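Local coordinates for protein cryptochrome DASH, chloroplastic/mitochondrial (Arabidopsis thaliana, PDB 2J4D) that repairs cyclobutane pyrimidine dimers in single-stranded DNA with FAD and a folate light antenna, and may also act as a blue-light photoreceptor, at residues A[141-149]-A[333-344]; A[240-248]-A[381-389]. One frame throughout, in Å; residues are numbered along the deposited sequence.

Contact 1 pairs 141-149 with 333-344 and contact 2 pairs 240-248 with 381-389; along the chain the segments alternate, so the two connections cross. Their centres lie 28 Å apart on opposite sides of the chain's centre, and their nearest atoms stay about 16 Å apart. In contact 1 the loop that follows strand 138-142 of the five-stranded parallel sheet and leads into helix 147-161 packs on the end of helix 317-339, joining the alpha/beta part to that helix beside the folate antenna. Contact 2 sets strand 245-248, paired with strand 4-7, against the end of helix 374-386, where the chain leads to the FAD.

Contact 1 (A[141-149]-A[333-344]); sequences AHKETCSEE and RFLSIKCGNSLF. With MHF (5,10-methenyl-6,7,8-trihydrofolic acid), chain D.
Thr145 OG1 donates to Ser336 OG over 2.8 Å, and around this bond the side chains pack directly on one another. Its hydroxyl sits between the backbone N and the carbonyl carbon (chi1 60°), which aims it at helix 317-339 and turns CG2 across Ile337, 3.6 Å from CG1. Ser336 OG in turn donates to Arg333 O one turn back, so the two hydroxyls form a chain ending on a helix carbonyl. Beside them Arg333, bent at chi2 and chi3, brings NH1 to Glu144 OE1 at 2.9 Å, a salt bridge whose carboxylate and guanidinium planes differ by 29°; a weak bond from NH1 to Thr145 OG1 accompanies it, and a water spans Glu144 OE2 and Arg333 NH2.

The segments here join the alpha/beta part of the photolyase fold to its helical FAD-binding part, and the folate antenna lies in the cleft. Cys146 SG meets the edge of the Phe344 ring, 4.0 Å from CZ, while MHF N10 lies over one ring face, offset toward the rim. Glu148 N donates to MHF O4 (2.9 Å, 164°).

Toward Ser147 the polar link is water-mediated instead: a water accepts from Ser147 N at 2.8 Å and donates to Asn341 OD1, bridging the segments, while Asn341 ND2 donates to the folate carboxylate atom O1 at 2.9 Å.

Contact 2 (A[240-248]-A[381-389]); sequences QEVTRGMRF and KELSTTGFM. With FAD (flavin-adenine dinucleotide), chain C.
Strand 245-248, which pairs in parallel with strand 4-7, runs past the end of helix 374-386; the axes of the strand and of the helical residues 381-386 approach to 8.9 Å at an angle of 36°. At the helix end Thr386 points at the strand: its CG2 reaches Arg244 O at 3.3 Å and its CB lies 3.5 Å from Met246 O, so the methyl and CB pack against these two carbonyl oxygens. Arg244 O, buried here, has no polar partner in the model.

The hydroxyl of Thr386 faces its own helix instead. With chi1 at 66°, OG1 donates to Glu382 O; it also accepts from Phe388 N, which makes an ST turn at the helix end, where Gly387 takes positive phi and leads the chain into the FAD pocket. There Phe388 stands with CZ 3.4 Å from FAD O5', the cofactor atom meeting its edge. Over one face of this ring comes Phe248 CZ, 3.7 Å above the plane and offset toward the rim; the two rings are tilted by 35°. Met246 CE adds a contact of 3.9 Å to Phe388 CD2.

At the outer end, Gln240, its chain extended, donates from NE2 to Ser384 O at 3.0 Å, nearly in line with the carbonyl. Two waters also bridge the segments: one joins Gln240 NE2 and Glu241 O to Thr385 O, another Met246 O and Phe248 N to Thr386 O.

Contact 1 (A[141-149]-A[333-344])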
loop_
_atom_site.group_PDB
_atom_site.type_symbol
_atom_site.label_atom_id
_atom_site.label_comp_id
_atom_site.label_asym_id
_atom_site.label_seq_id
_atom_site.Cartn_x
_atom_site.Cartn_y
_atom_site.Cartn_z
ATOM N N ALA A 141 1.346 -1.502 -19.082
ATOM C CA ALA A 141 1.158 -1.762 -17.664
ATOM C C ALA A 141 2.338 -1.175 -16.912
ATOM O O ALA A 141 3.375 -0.869 -17.502
ATOM C CB ALA A 141 1.067 -3.258 -17.400
ATOM N N HIS A 142 2.171 -1.005 -15.608
ATOM C CA HIS A 142 3.253 -0.490 -14.792
ATOM C C HIS A 142 4.166 -1.640 -14.429
ATOM O O HIS A 142 3.712 -2.762 -14.212
ATOM C CB HIS A 142 2.706 0.166 -13.528
ATOM C CG HIS A 142 2.253 1.572 -13.746
ATOM N ND1 HIS A 142 3.127 2.593 -14.054
ATOM C CD2 HIS A 142 1.020 2.127 -13.720
ATOM C CE1 HIS A 142 2.451 3.718 -14.207
ATOM N NE2 HIS A 142 1.169 3.463 -14.010
ATOM N N LYS A 143 5.459 -1.348 -14.367
ATOM C CA LYS A 143 6.471 -2.336 -14.027
ATOM C C LYS A 143 6.434 -2.617 -12.533
ATOM O O LYS A 143 6.322 -1.690 -11.727
ATOM C CB LYS A 143 7.854 -1.791 -14.389
ATOM C CG LYS A 143 9.015 -2.759 -14.132
ATOM C CD LYS A 143 9.125 -3.789 -15.258
ATOM C CE LYS A 143 10.221 -4.810 -14.979
ATOM N NZ LYS A 143 9.832 -5.721 -13.863
ATOM N N GLU A 144 6.506 -3.887 -12.156
ATOM C CA GLU A 144 6.538 -4.229 -10.739
ATOM C C GLU A 144 7.952 -4.716 -10.419
ATOM O O GLU A 144 8.779 -4.873 -11.324
ATOM C CB GLU A 144 5.487 -5.286 -10.408
ATOM C CG GLU A 144 4.081 -4.711 -10.338
ATOM C CD GLU A 144 3.859 -3.825 -9.109
ATOM O OE1 GLU A 144 4.838 -3.525 -8.393
ATOM O OE2 GLU A 144 2.699 -3.428 -8.860
ATOM N N THR A 145 8.239 -4.966 -9.148
ATOM C CA THR A 145 9.595 -5.361 -8.781
ATOM C C THR A 145 9.858 -6.742 -8.185
ATOM O O THR A 145 10.936 -7.298 -8.391
ATOM C CB THR A 145 10.206 -4.331 -7.800
ATOM O OG1 THR A 145 9.403 -4.272 -6.613
ATOM C CG2 THR A 145 10.267 -2.947 -8.430
ATOM N N CYS A 146 8.907 -7.300 -7.444
ATOM C CA CYS A 146 9.151 -8.593 -6.807
ATOM C C CYS A 146 8.858 -9.833 -7.642
ATOM O O CYS A 146 8.090 -9.795 -8.601
ATOM C CB CYS A 146 8.394 -8.660 -5.477
ATOM S SG CYS A 146 8.924 -7.344 -4.340
ATOM N N SER A 147 9.505 -10.927 -7.248
ATOM C CA SER A 147 9.399 -12.236 -7.898
ATOM C C SER A 147 8.053 -12.630 -8.508
ATOM O O SER A 147 7.962 -12.917 -9.706
ATOM C CB SER A 147 9.821 -13.328 -6.902
ATOM O OG SER A 147 9.479 -14.619 -7.387
ATOM N N GLU A 148 7.013 -12.667 -7.682
ATOM C CA GLU A 148 5.695 -13.067 -8.152
ATOM C C GLU A 148 5.147 -12.192 -9.272
ATOM O O GLU A 148 4.663 -12.705 -10.286
ATOM C CB GLU A 148 4.709 -13.099 -6.973
ATOM C CG GLU A 148 4.955 -14.268 -6.028
ATOM C CD GLU A 148 4.120 -14.205 -4.765
ATOM O OE1 GLU A 148 3.258 -13.307 -4.639
ATOM O OE2 GLU A 148 4.335 -15.062 -3.890
ATOM N N GLU A 149 5.237 -10.878 -9.093
ATOM C CA GLU A 149 4.730 -9.948 -10.087
ATOM C C GLU A 149 5.546 -9.965 -11.383
ATOM O O GLU A 149 4.986 -9.859 -12.470
ATOM C CB GLU A 149 4.682 -8.529 -9.510
ATOM C CG GLU A 149 3.600 -8.339 -8.447
ATOM C CD GLU A 149 4.075 -8.644 -7.028
ATOM O OE1 GLU A 149 5.033 -9.417 -6.843
ATOM O OE2 GLU A 149 3.475 -8.097 -6.081
ATOM N N ARG A 333 11.163 0.309 -2.175
ATOM C CA ARG A 333 10.773 -0.141 -3.508
ATOM C C ARG A 333 12.045 -0.417 -4.327
ATOM O O ARG A 333 12.160 -1.460 -4.978
ATOM C CB ARG A 333 9.900 0.932 -4.183
ATOM C CG ARG A 333 9.702 0.754 -5.680
ATOM C CD ARG A 333 8.863 -0.455 -6.022
ATOM N NE ARG A 333 7.485 -0.313 -5.563
ATOM C CZ ARG A 333 6.498 -1.138 -5.901
ATOM N NH1 ARG A 333 6.736 -2.167 -6.709
ATOM N NH2 ARG A 333 5.278 -0.944 -5.423
ATOM N N PHE A 334 13.011 0.500 -4.290
ATOM C CA PHE A 334 14.247 0.276 -5.049
ATOM C C PHE A 334 15.053 -0.854 -4.413
ATOM O O PHE A 334 15.673 -1.656 -5.104
ATOM C CB PHE A 334 15.102 1.554 -5.113
ATOM C CG PHE A 334 14.453 2.688 -5.871
ATOM C CD1 PHE A 334 13.941 2.488 -7.148
ATOM C CD2 PHE A 334 14.359 3.959 -5.305
ATOM C CE1 PHE A 334 13.335 3.540 -7.850
ATOM C CE2 PHE A 334 13.758 5.019 -5.999
ATOM C CZ PHE A 334 13.245 4.804 -7.273
ATOM N N LEU A 335 15.016 -0.930 -3.087
ATOM C CA LEU A 335 15.755 -1.963 -2.370
ATOM C C LEU A 335 15.242 -3.356 -2.745
ATOM O O LEU A 335 16.012 -4.318 -2.777
ATOM C CB LEU A 335 15.630 -1.725 -0.862
ATOM C CG LEU A 335 16.683 -2.256 0.118
ATOM C CD1 LEU A 335 18.088 -1.891 -0.332
ATOM C CD2 LEU A 335 16.407 -1.650 1.488
ATOM N N SER A 336 13.951 -3.470 -3.046
ATOM C CA SER A 336 13.399 -4.769 -3.417
ATOM C C SER A 336 14.112 -5.284 -4.658
ATOM O O SER A 336 14.343 -6.487 -4.801
ATOM C CB SER A 336 11.883 -4.688 -3.674
ATOM O OG SER A 336 11.571 -3.990 -4.872
ATOM N N ILE A 337 14.475 -4.373 -5.555
ATOM C CA ILE A 337 15.168 -4.767 -6.770
ATOM C C ILE A 337 16.577 -5.239 -6.448
ATOM O O ILE A 337 17.015 -6.294 -6.912
ATOM C CB ILE A 337 15.248 -3.601 -7.770
ATOM C CG1 ILE A 337 13.834 -3.113 -8.100
ATOM C CG2 ILE A 337 15.943 -4.063 -9.046
ATOM C CD1 ILE A 337 13.793 -1.875 -8.979
ATOM N N LYS A 338 17.294 -4.462 -5.648
ATOM C CA LYS A 338 18.655 -4.847 -5.297
ATOM C C LYS A 338 18.707 -6.162 -4.522
ATOM O O LYS A 338 19.603 -6.980 -4.735
ATOM C CB LYS A 338 19.326 -3.741 -4.468
ATOM C CG LYS A 338 20.795 -4.019 -4.139
ATOM C CD LYS A 338 21.387 -2.917 -3.250
ATOM C CE LYS A 338 22.858 -3.177 -2.964
ATOM N NZ LYS A 338 23.432 -2.203 -1.995
ATOM N N CYS A 339 17.741 -6.377 -3.636
ATOM C CA CYS A 339 17.733 -7.591 -2.811
ATOM C C CYS A 339 17.161 -8.839 -3.463
ATOM O O CYS A 339 17.537 -9.956 -3.106
ATOM C CB CYS A 339 16.955 -7.347 -1.515
ATOM S SG CYS A 339 17.662 -6.098 -0.417
ATOM N N GLY A 340 16.236 -8.664 -4.395
ATOM C CA GLY A 340 15.639 -9.828 -5.011
ATOM C C GLY A 340 14.971 -10.652 -3.925
ATOM O O GLY A 340 14.468 -10.101 -2.935
ATOM N N ASN A 341 14.991 -11.970 -4.076
ATOM C CA ASN A 341 14.340 -12.836 -3.110
ATOM C C ASN A 341 14.999 -12.944 -1.740
ATOM O O ASN A 341 14.459 -13.596 -0.854
ATOM C CB ASN A 341 14.126 -14.222 -3.714
ATOM C CG ASN A 341 13.252 -14.176 -4.949
ATOM O OD1 ASN A 341 12.301 -13.397 -5.012
ATOM N ND2 ASN A 341 13.554 -15.017 -5.929
ATOM N N SER A 342 16.148 -12.307 -1.542
ATOM C CA SER A 342 16.763 -12.366 -0.211
ATOM C C SER A 342 15.862 -11.562 0.742
ATOM O O SER A 342 15.957 -11.663 1.973
ATOM C CB SER A 342 18.184 -11.783 -0.225
ATOM O OG SER A 342 18.176 -10.392 -0.473
ATOM N N LEU A 343 14.972 -10.774 0.153
ATOM C CA LEU A 343 14.024 -9.970 0.913
ATOM C C LEU A 343 13.044 -10.871 1.664
ATOM O O LEU A 343 12.466 -10.471 2.676
ATOM C CB LEU A 343 13.238 -9.060 -0.044
ATOM C CG LEU A 343 12.094 -8.202 0.510
ATOM C CD1 LEU A 343 12.606 -7.206 1.554
ATOM C CD2 LEU A 343 11.446 -7.447 -0.649
ATOM N N PHE A 344 12.868 -12.093 1.170
ATOM C CA PHE A 344 11.921 -13.019 1.776
ATOM C C PHE A 344 12.549 -14.185 2.534
ATOM O O PHE A 344 11.842 -14.961 3.179
ATOM C CB PHE A 344 11.007 -13.575 0.689
ATOM C CG PHE A 344 10.436 -12.516 -0.221
ATOM C CD1 PHE A 344 9.522 -11.587 0.264
ATOM C CD2 PHE A 344 10.797 -12.466 -1.569
ATOM C CE1 PHE A 344 8.962 -10.617 -0.583
ATOM C CE2 PHE A 344 10.248 -11.503 -2.432
ATOM C CZ PHE A 344 9.327 -10.576 -1.942
HETATM N N1 MHF D . 4.104 -10.680 -2.205
HETATM C C2 MHF D . 4.213 -10.069 -3.433
HETATM N NA2 MHF D . 3.358 -9.054 -3.747
HETATM N N3 MHF D . 5.140 -10.453 -4.327
HETATM C C4 MHF D . 5.999 -11.484 -4.061
HETATM O O4 MHF D . 6.839 -11.831 -4.901
HETATM C C4A MHF D . 5.905 -12.155 -2.807
HETATM N N5 MHF D . 6.713 -13.262 -2.441
HETATM C C6 MHF D . 6.361 -14.156 -1.284
HETATM C C7 MHF D . 5.977 -13.225 -0.112
HETATM N N8 MHF D . 4.857 -12.367 -0.622
HETATM C C8A MHF D . 4.944 -11.728 -1.868
HETATM C C9 MHF D . 7.599 -15.065 -1.046
HETATM N N10 MHF D . 8.601 -14.503 -1.985
HETATM C C11 MHF D . 7.840 -13.925 -3.101
HETATM C C12 MHF D . 11.619 -17.236 -3.362
HETATM C C13 MHF D . 11.344 -17.070 -1.972
HETATM C C14 MHF D . 10.343 -16.199 -1.541
HETATM C C15 MHF D . 9.573 -15.460 -2.477
HETATM C C16 MHF D . 9.837 -15.646 -3.892
HETATM C C17 MHF D . 10.847 -16.527 -4.326
HETATM C C MHF D . 12.731 -18.135 -3.774
HETATM O O MHF D . 13.384 -18.707 -2.908
HETATM N N MHF D . 13.044 -18.314 -5.077
HETATM C CA MHF D . 14.163 -19.181 -5.448
HETATM C CB MHF D . 13.938 -19.783 -6.834
HETATM C CG MHF D . 12.691 -20.622 -6.948
HETATM C CD MHF D . 12.681 -21.769 -5.962
HETATM O OE1 MHF D . 13.485 -22.709 -6.143
HETATM O OE2 MHF D . 11.885 -21.720 -4.997
HETATM C CT MHF D . 15.470 -18.382 -5.449
HETATM O O1 MHF D . 15.405 -17.135 -5.431
HETATM O O2 MHF D . 16.550 -19.007 -5.473
HETATM O O HOH W 1 2.891 -1.725 -6.680
HETATM O O HOH W 2 11.735 -10.610 -5.587
#

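Contact 2 (A[240-248]-A[381-389])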
loop_
_atom_site.group_PDB
_atom_site.type_symbol
_atom_site.label_atom_id
_atom_site.label_comp_id
_atom_site.label_asym_id
_atom_site.label_seq_id
_atom_site.Cartn_x
_atom_site.Cartn_y
_atom_site.Cartn_z
ATOM N N GLN A 240 -15.878 -9.503 5.512
ATOM C CA GLN A 240 -15.667 -9.063 6.881
ATOM C C GLN A 240 -15.848 -7.555 6.875
ATOM O O GLN A 240 -15.378 -6.875 5.966
ATOM C CB GLN A 240 -14.252 -9.413 7.347
ATOM C CG GLN A 240 -14.008 -9.162 8.826
ATOM C CD GLN A 240 -12.581 -9.470 9.231
ATOM O OE1 GLN A 240 -12.010 -10.476 8.808
ATOM N NE2 GLN A 240 -12.000 -8.611 10.064
ATOM N N GLU A 241 -16.551 -7.025 7.864
ATOM C CA GLU A 241 -16.731 -5.584 7.915
ATOM C C GLU A 241 -16.001 -5.068 9.144
ATOM O O GLU A 241 -15.731 -5.823 10.075
ATOM C CB GLU A 241 -18.218 -5.226 7.980
ATOM C CG GLU A 241 -19.038 -5.709 6.770
ATOM C CD GLU A 241 -18.450 -5.292 5.412
ATOM O OE1 GLU A 241 -17.792 -4.237 5.337
ATOM O OE2 GLU A 241 -18.658 -6.011 4.405
ATOM N N VAL A 242 -15.658 -3.788 9.124
ATOM C CA VAL A 242 -14.957 -3.159 10.236
ATOM C C VAL A 242 -15.979 -2.867 11.327
ATOM O O VAL A 242 -16.939 -2.134 11.109
ATOM C CB VAL A 242 -14.292 -1.843 9.784
ATOM C CG1 VAL A 242 -13.652 -1.125 10.975
ATOM C CG2 VAL A 242 -13.244 -2.150 8.722
ATOM N N THR A 243 -15.763 -3.443 12.499
ATOM C CA THR A 243 -16.683 -3.262 13.612
ATOM C C THR A 243 -16.356 -2.050 14.487
ATOM O O THR A 243 -17.261 -1.414 15.025
ATOM C CB THR A 243 -16.702 -4.534 14.477
ATOM O OG1 THR A 243 -15.364 -4.861 14.866
ATOM C CG2 THR A 243 -17.273 -5.703 13.688
ATOM N N ARG A 244 -15.068 -1.737 14.618
ATOM C CA ARG A 244 -14.610 -0.612 15.437
ATOM C C ARG A 244 -13.433 0.080 14.775
ATOM O O ARG A 244 -12.779 -0.500 13.914
ATOM C CB ARG A 244 -14.108 -1.092 16.793
ATOM C CG ARG A 244 -15.012 -2.013 17.561
ATOM C CD ARG A 244 -14.417 -2.196 18.947
ATOM N NE ARG A 244 -14.291 -0.901 19.605
ATOM C CZ ARG A 244 -13.528 -0.665 20.664
ATOM N NH1 ARG A 244 -12.806 -1.640 21.195
ATOM N NH2 ARG A 244 -13.502 0.548 21.197
ATOM N N GLY A 245 -13.149 1.307 15.207
ATOM C CA GLY A 245 -12.015 2.039 14.669
ATOM C C GLY A 245 -12.144 2.573 13.255
ATOM O O GLY A 245 -13.235 2.848 12.773
ATOM N N MET A 246 -11.010 2.706 12.579
ATOM C CA MET A 246 -10.983 3.242 11.229
ATOM C C MET A 246 -11.455 2.309 10.128
ATOM O O MET A 246 -10.972 1.188 9.984
ATOM C CB MET A 246 -9.574 3.738 10.904
ATOM C CG MET A 246 -9.128 4.885 11.785
ATOM S SD MET A 246 -7.501 5.509 11.350
ATOM C CE MET A 246 -6.435 4.402 12.299
ATOM N N ARG A 247 -12.403 2.808 9.346
ATOM C CA ARG A 247 -12.971 2.084 8.223
ATOM C C ARG A 247 -12.474 2.829 6.973
ATOM O O ARG A 247 -13.030 3.853 6.592
ATOM C CB ARG A 247 -14.503 2.128 8.329
ATOM C CG ARG A 247 -15.281 1.242 7.367
ATOM C CD ARG A 247 -15.235 1.768 5.959
ATOM N NE ARG A 247 -16.404 1.359 5.180
ATOM C CZ ARG A 247 -16.355 0.989 3.904
ATOM N NH1 ARG A 247 -15.191 0.964 3.255
ATOM N NH2 ARG A 247 -17.473 0.654 3.268
ATOM N N PHE A 248 -11.399 2.331 6.365
ATOM C CA PHE A 248 -10.849 2.947 5.154
ATOM C C PHE A 248 -11.769 2.666 3.978
ATOM O O PHE A 248 -12.295 1.564 3.851
ATOM C CB PHE A 248 -9.455 2.382 4.860
ATOM C CG PHE A 248 -8.376 2.938 5.746
ATOM C CD1 PHE A 248 -7.594 4.007 5.322
ATOM C CD2 PHE A 248 -8.141 2.388 6.997
ATOM C CE1 PHE A 248 -6.584 4.524 6.134
ATOM C CE2 PHE A 248 -7.134 2.896 7.821
ATOM C CZ PHE A 248 -6.356 3.965 7.386
ATOM N N LYS A 381 -5.047 -6.485 17.712
ATOM C CA LYS A 381 -6.496 -6.481 17.572
ATOM C C LYS A 381 -6.872 -5.382 16.569
ATOM O O LYS A 381 -7.775 -5.558 15.752
ATOM C CB LYS A 381 -7.170 -6.225 18.925
ATOM C CG LYS A 381 -8.676 -6.487 18.923
ATOM C CD LYS A 381 -9.284 -6.360 20.319
ATOM C CE LYS A 381 -8.708 -7.393 21.300
ATOM N NZ LYS A 381 -9.027 -8.817 20.960
ATOM N N GLU A 382 -6.177 -4.247 16.625
ATOM C CA GLU A 382 -6.460 -3.162 15.684
ATOM C C GLU A 382 -6.275 -3.695 14.262
ATOM O O GLU A 382 -7.103 -3.473 13.376
ATOM C CB GLU A 382 -5.512 -1.972 15.903
ATOM C CG GLU A 382 -5.802 -0.813 14.933
ATOM C CD GLU A 382 -4.872 0.376 15.090
ATOM O OE1 GLU A 382 -4.144 0.450 16.099
ATOM O OE2 GLU A 382 -4.880 1.251 14.198
ATOM N N LEU A 383 -5.181 -4.418 14.067
ATOM C CA LEU A 383 -4.855 -4.993 12.767
ATOM C C LEU A 383 -5.910 -5.958 12.224
ATOM O O LEU A 383 -6.365 -5.804 11.093
ATOM C CB LEU A 383 -3.517 -5.718 12.854
ATOM C CG LEU A 383 -3.093 -6.474 11.591
ATOM C CD1 LEU A 383 -2.893 -5.480 10.432
ATOM C CD2 LEU A 383 -1.817 -7.233 11.877
ATOM N N SER A 384 -6.297 -6.960 13.013
ATOM C CA SER A 384 -7.283 -7.924 12.527
ATOM C C SER A 384 -8.691 -7.334 12.381
ATOM O O SER A 384 -9.503 -7.842 11.620
ATOM C CB SER A 384 -7.314 -9.164 13.434
ATOM O OG SER A 384 -7.613 -8.804 14.763
ATOM N N THR A 385 -8.964 -6.250 13.091
ATOM C CA THR A 385 -10.267 -5.596 13.041
ATOM C C THR A 385 -10.396 -4.556 11.930
ATOM O O THR A 385 -11.463 -4.407 11.331
ATOM C CB THR A 385 -10.572 -4.864 14.376
ATOM O OG1 THR A 385 -10.447 -5.786 15.465
ATOM C CG2 THR A 385 -11.980 -4.262 14.361
ATOM N N THR A 386 -9.312 -3.835 11.658
ATOM C CA THR A 386 -9.351 -2.760 10.659
ATOM C C THR A 386 -8.428 -2.928 9.451
ATOM O O THR A 386 -8.625 -2.269 8.436
ATOM C CB THR A 386 -8.975 -1.414 11.305
ATOM O OG1 THR A 386 -7.608 -1.481 11.724
ATOM C CG2 THR A 386 -9.858 -1.123 12.539
ATOM N N GLY A 387 -7.417 -3.784 9.561
ATOM C CA GLY A 387 -6.493 -3.954 8.446
ATOM C C GLY A 387 -5.428 -2.866 8.432
ATOM O O GLY A 387 -4.711 -2.678 7.442
ATOM N N PHE A 388 -5.326 -2.132 9.535
ATOM C CA PHE A 388 -4.334 -1.067 9.655
ATOM C C PHE A 388 -3.698 -1.106 11.043
ATOM O O PHE A 388 -4.293 -1.617 11.993
ATOM C CB PHE A 388 -4.997 0.304 9.447
ATOM C CG PHE A 388 -4.025 1.461 9.429
ATOM C CD1 PHE A 388 -3.397 1.839 8.246
ATOM C CD2 PHE A 388 -3.720 2.157 10.599
ATOM C CE1 PHE A 388 -2.474 2.892 8.221
ATOM C CE2 PHE A 388 -2.795 3.217 10.585
ATOM C CZ PHE A 388 -2.171 3.580 9.390
ATOM N N MET A 389 -2.476 -0.589 11.143
ATOM C CA MET A 389 -1.761 -0.496 12.416
ATOM C C MET A 389 -0.837 0.700 12.266
ATOM O O MET A 389 -0.283 0.917 11.181
ATOM C CB MET A 389 -0.933 -1.754 12.702
ATOM C CG MET A 389 -0.313 -1.759 14.110
ATOM S SD MET A 389 0.800 -3.137 14.457
ATOM C CE MET A 389 -0.272 -4.570 14.118
HETATM P PA FAD C . 2.609 8.360 7.461
HETATM O O1A FAD C . 1.523 9.331 7.218
HETATM O O2A FAD C . 3.465 8.496 8.662
HETATM O O5B FAD C . 3.593 8.310 6.189
HETATM C C5B FAD C . 3.154 8.788 4.898
HETATM C C4B FAD C . 3.500 7.724 3.851
HETATM O O4B FAD C . 4.909 7.501 3.882
HETATM C C3B FAD C . 2.867 6.357 4.085
HETATM O O3B FAD C . 1.519 6.296 3.650
HETATM C C2B FAD C . 3.815 5.469 3.338
HETATM O O2B FAD C . 3.528 5.307 1.967
HETATM C C1B FAD C . 5.184 6.117 3.611
HETATM N N9A FAD C . 5.933 5.555 4.755
HETATM C C8A FAD C . 5.985 6.034 6.050
HETATM N N7A FAD C . 6.760 5.298 6.835
HETATM C C5A FAD C . 7.240 4.298 6.017
HETATM C C6A FAD C . 8.101 3.203 6.264
HETATM N N6A FAD C . 8.669 2.942 7.433
HETATM N N1A FAD C . 8.379 2.361 5.199
HETATM C C2A FAD C . 7.813 2.594 3.969
HETATM N N3A FAD C . 6.981 3.620 3.667
HETATM C C4A FAD C . 6.716 4.434 4.725
HETATM N N1 FAD C . 3.887 0.415 4.777
HETATM C C2 FAD C . 3.200 0.075 3.630
HETATM O O2 FAD C . 2.864 0.923 2.824
HETATM N N3 FAD C . 2.896 -1.278 3.413
HETATM C C4 FAD C . 3.242 -2.305 4.288
HETATM O O4 FAD C . 2.939 -3.486 4.041
HETATM C C4X FAD C . 3.946 -1.948 5.464
HETATM N N5 FAD C . 4.334 -2.915 6.404
HETATM C C5X FAD C . 5.125 -2.571 7.502
HETATM C C6 FAD C . 5.612 -3.557 8.370
HETATM C C7 FAD C . 6.415 -3.243 9.491
HETATM C C7M FAD C . 6.910 -4.354 10.386
HETATM C C8 FAD C . 6.735 -1.859 9.739
HETATM C C8M FAD C . 7.589 -1.426 10.919
HETATM C C9 FAD C . 6.252 -0.859 8.872
HETATM C C9A FAD C . 5.443 -1.186 7.743
HETATM N N10 FAD C . 4.938 -0.194 6.850
HETATM C C10 FAD C . 4.251 -0.571 5.675
HETATM C "C1'" FAD C . 5.458 1.210 6.918
HETATM C "C2'" FAD C . 4.654 2.209 7.775
HETATM O "O2'" FAD C . 4.428 1.661 9.063
HETATM C "C3'" FAD C . 3.317 2.512 7.102
HETATM O "O3'" FAD C . 3.523 3.003 5.762
HETATM C "C4'" FAD C . 2.468 3.579 7.814
HETATM O "O4'" FAD C . 2.127 3.145 9.133
HETATM C "C5'" FAD C . 1.200 3.823 7.006
HETATM O "O5'" FAD C . 0.405 4.830 7.637
HETATM P P FAD C . 0.414 6.365 7.275
HETATM O O1P FAD C . 0.003 6.432 5.863
HETATM O O2P FAD C . -0.480 7.087 8.221
HETATM O O3P FAD C . 1.867 6.931 7.573
HETATM O O HOH W 3 -13.386 -6.304 11.313
HETATM O O HOH W 4 -10.449 -0.191 7.736
#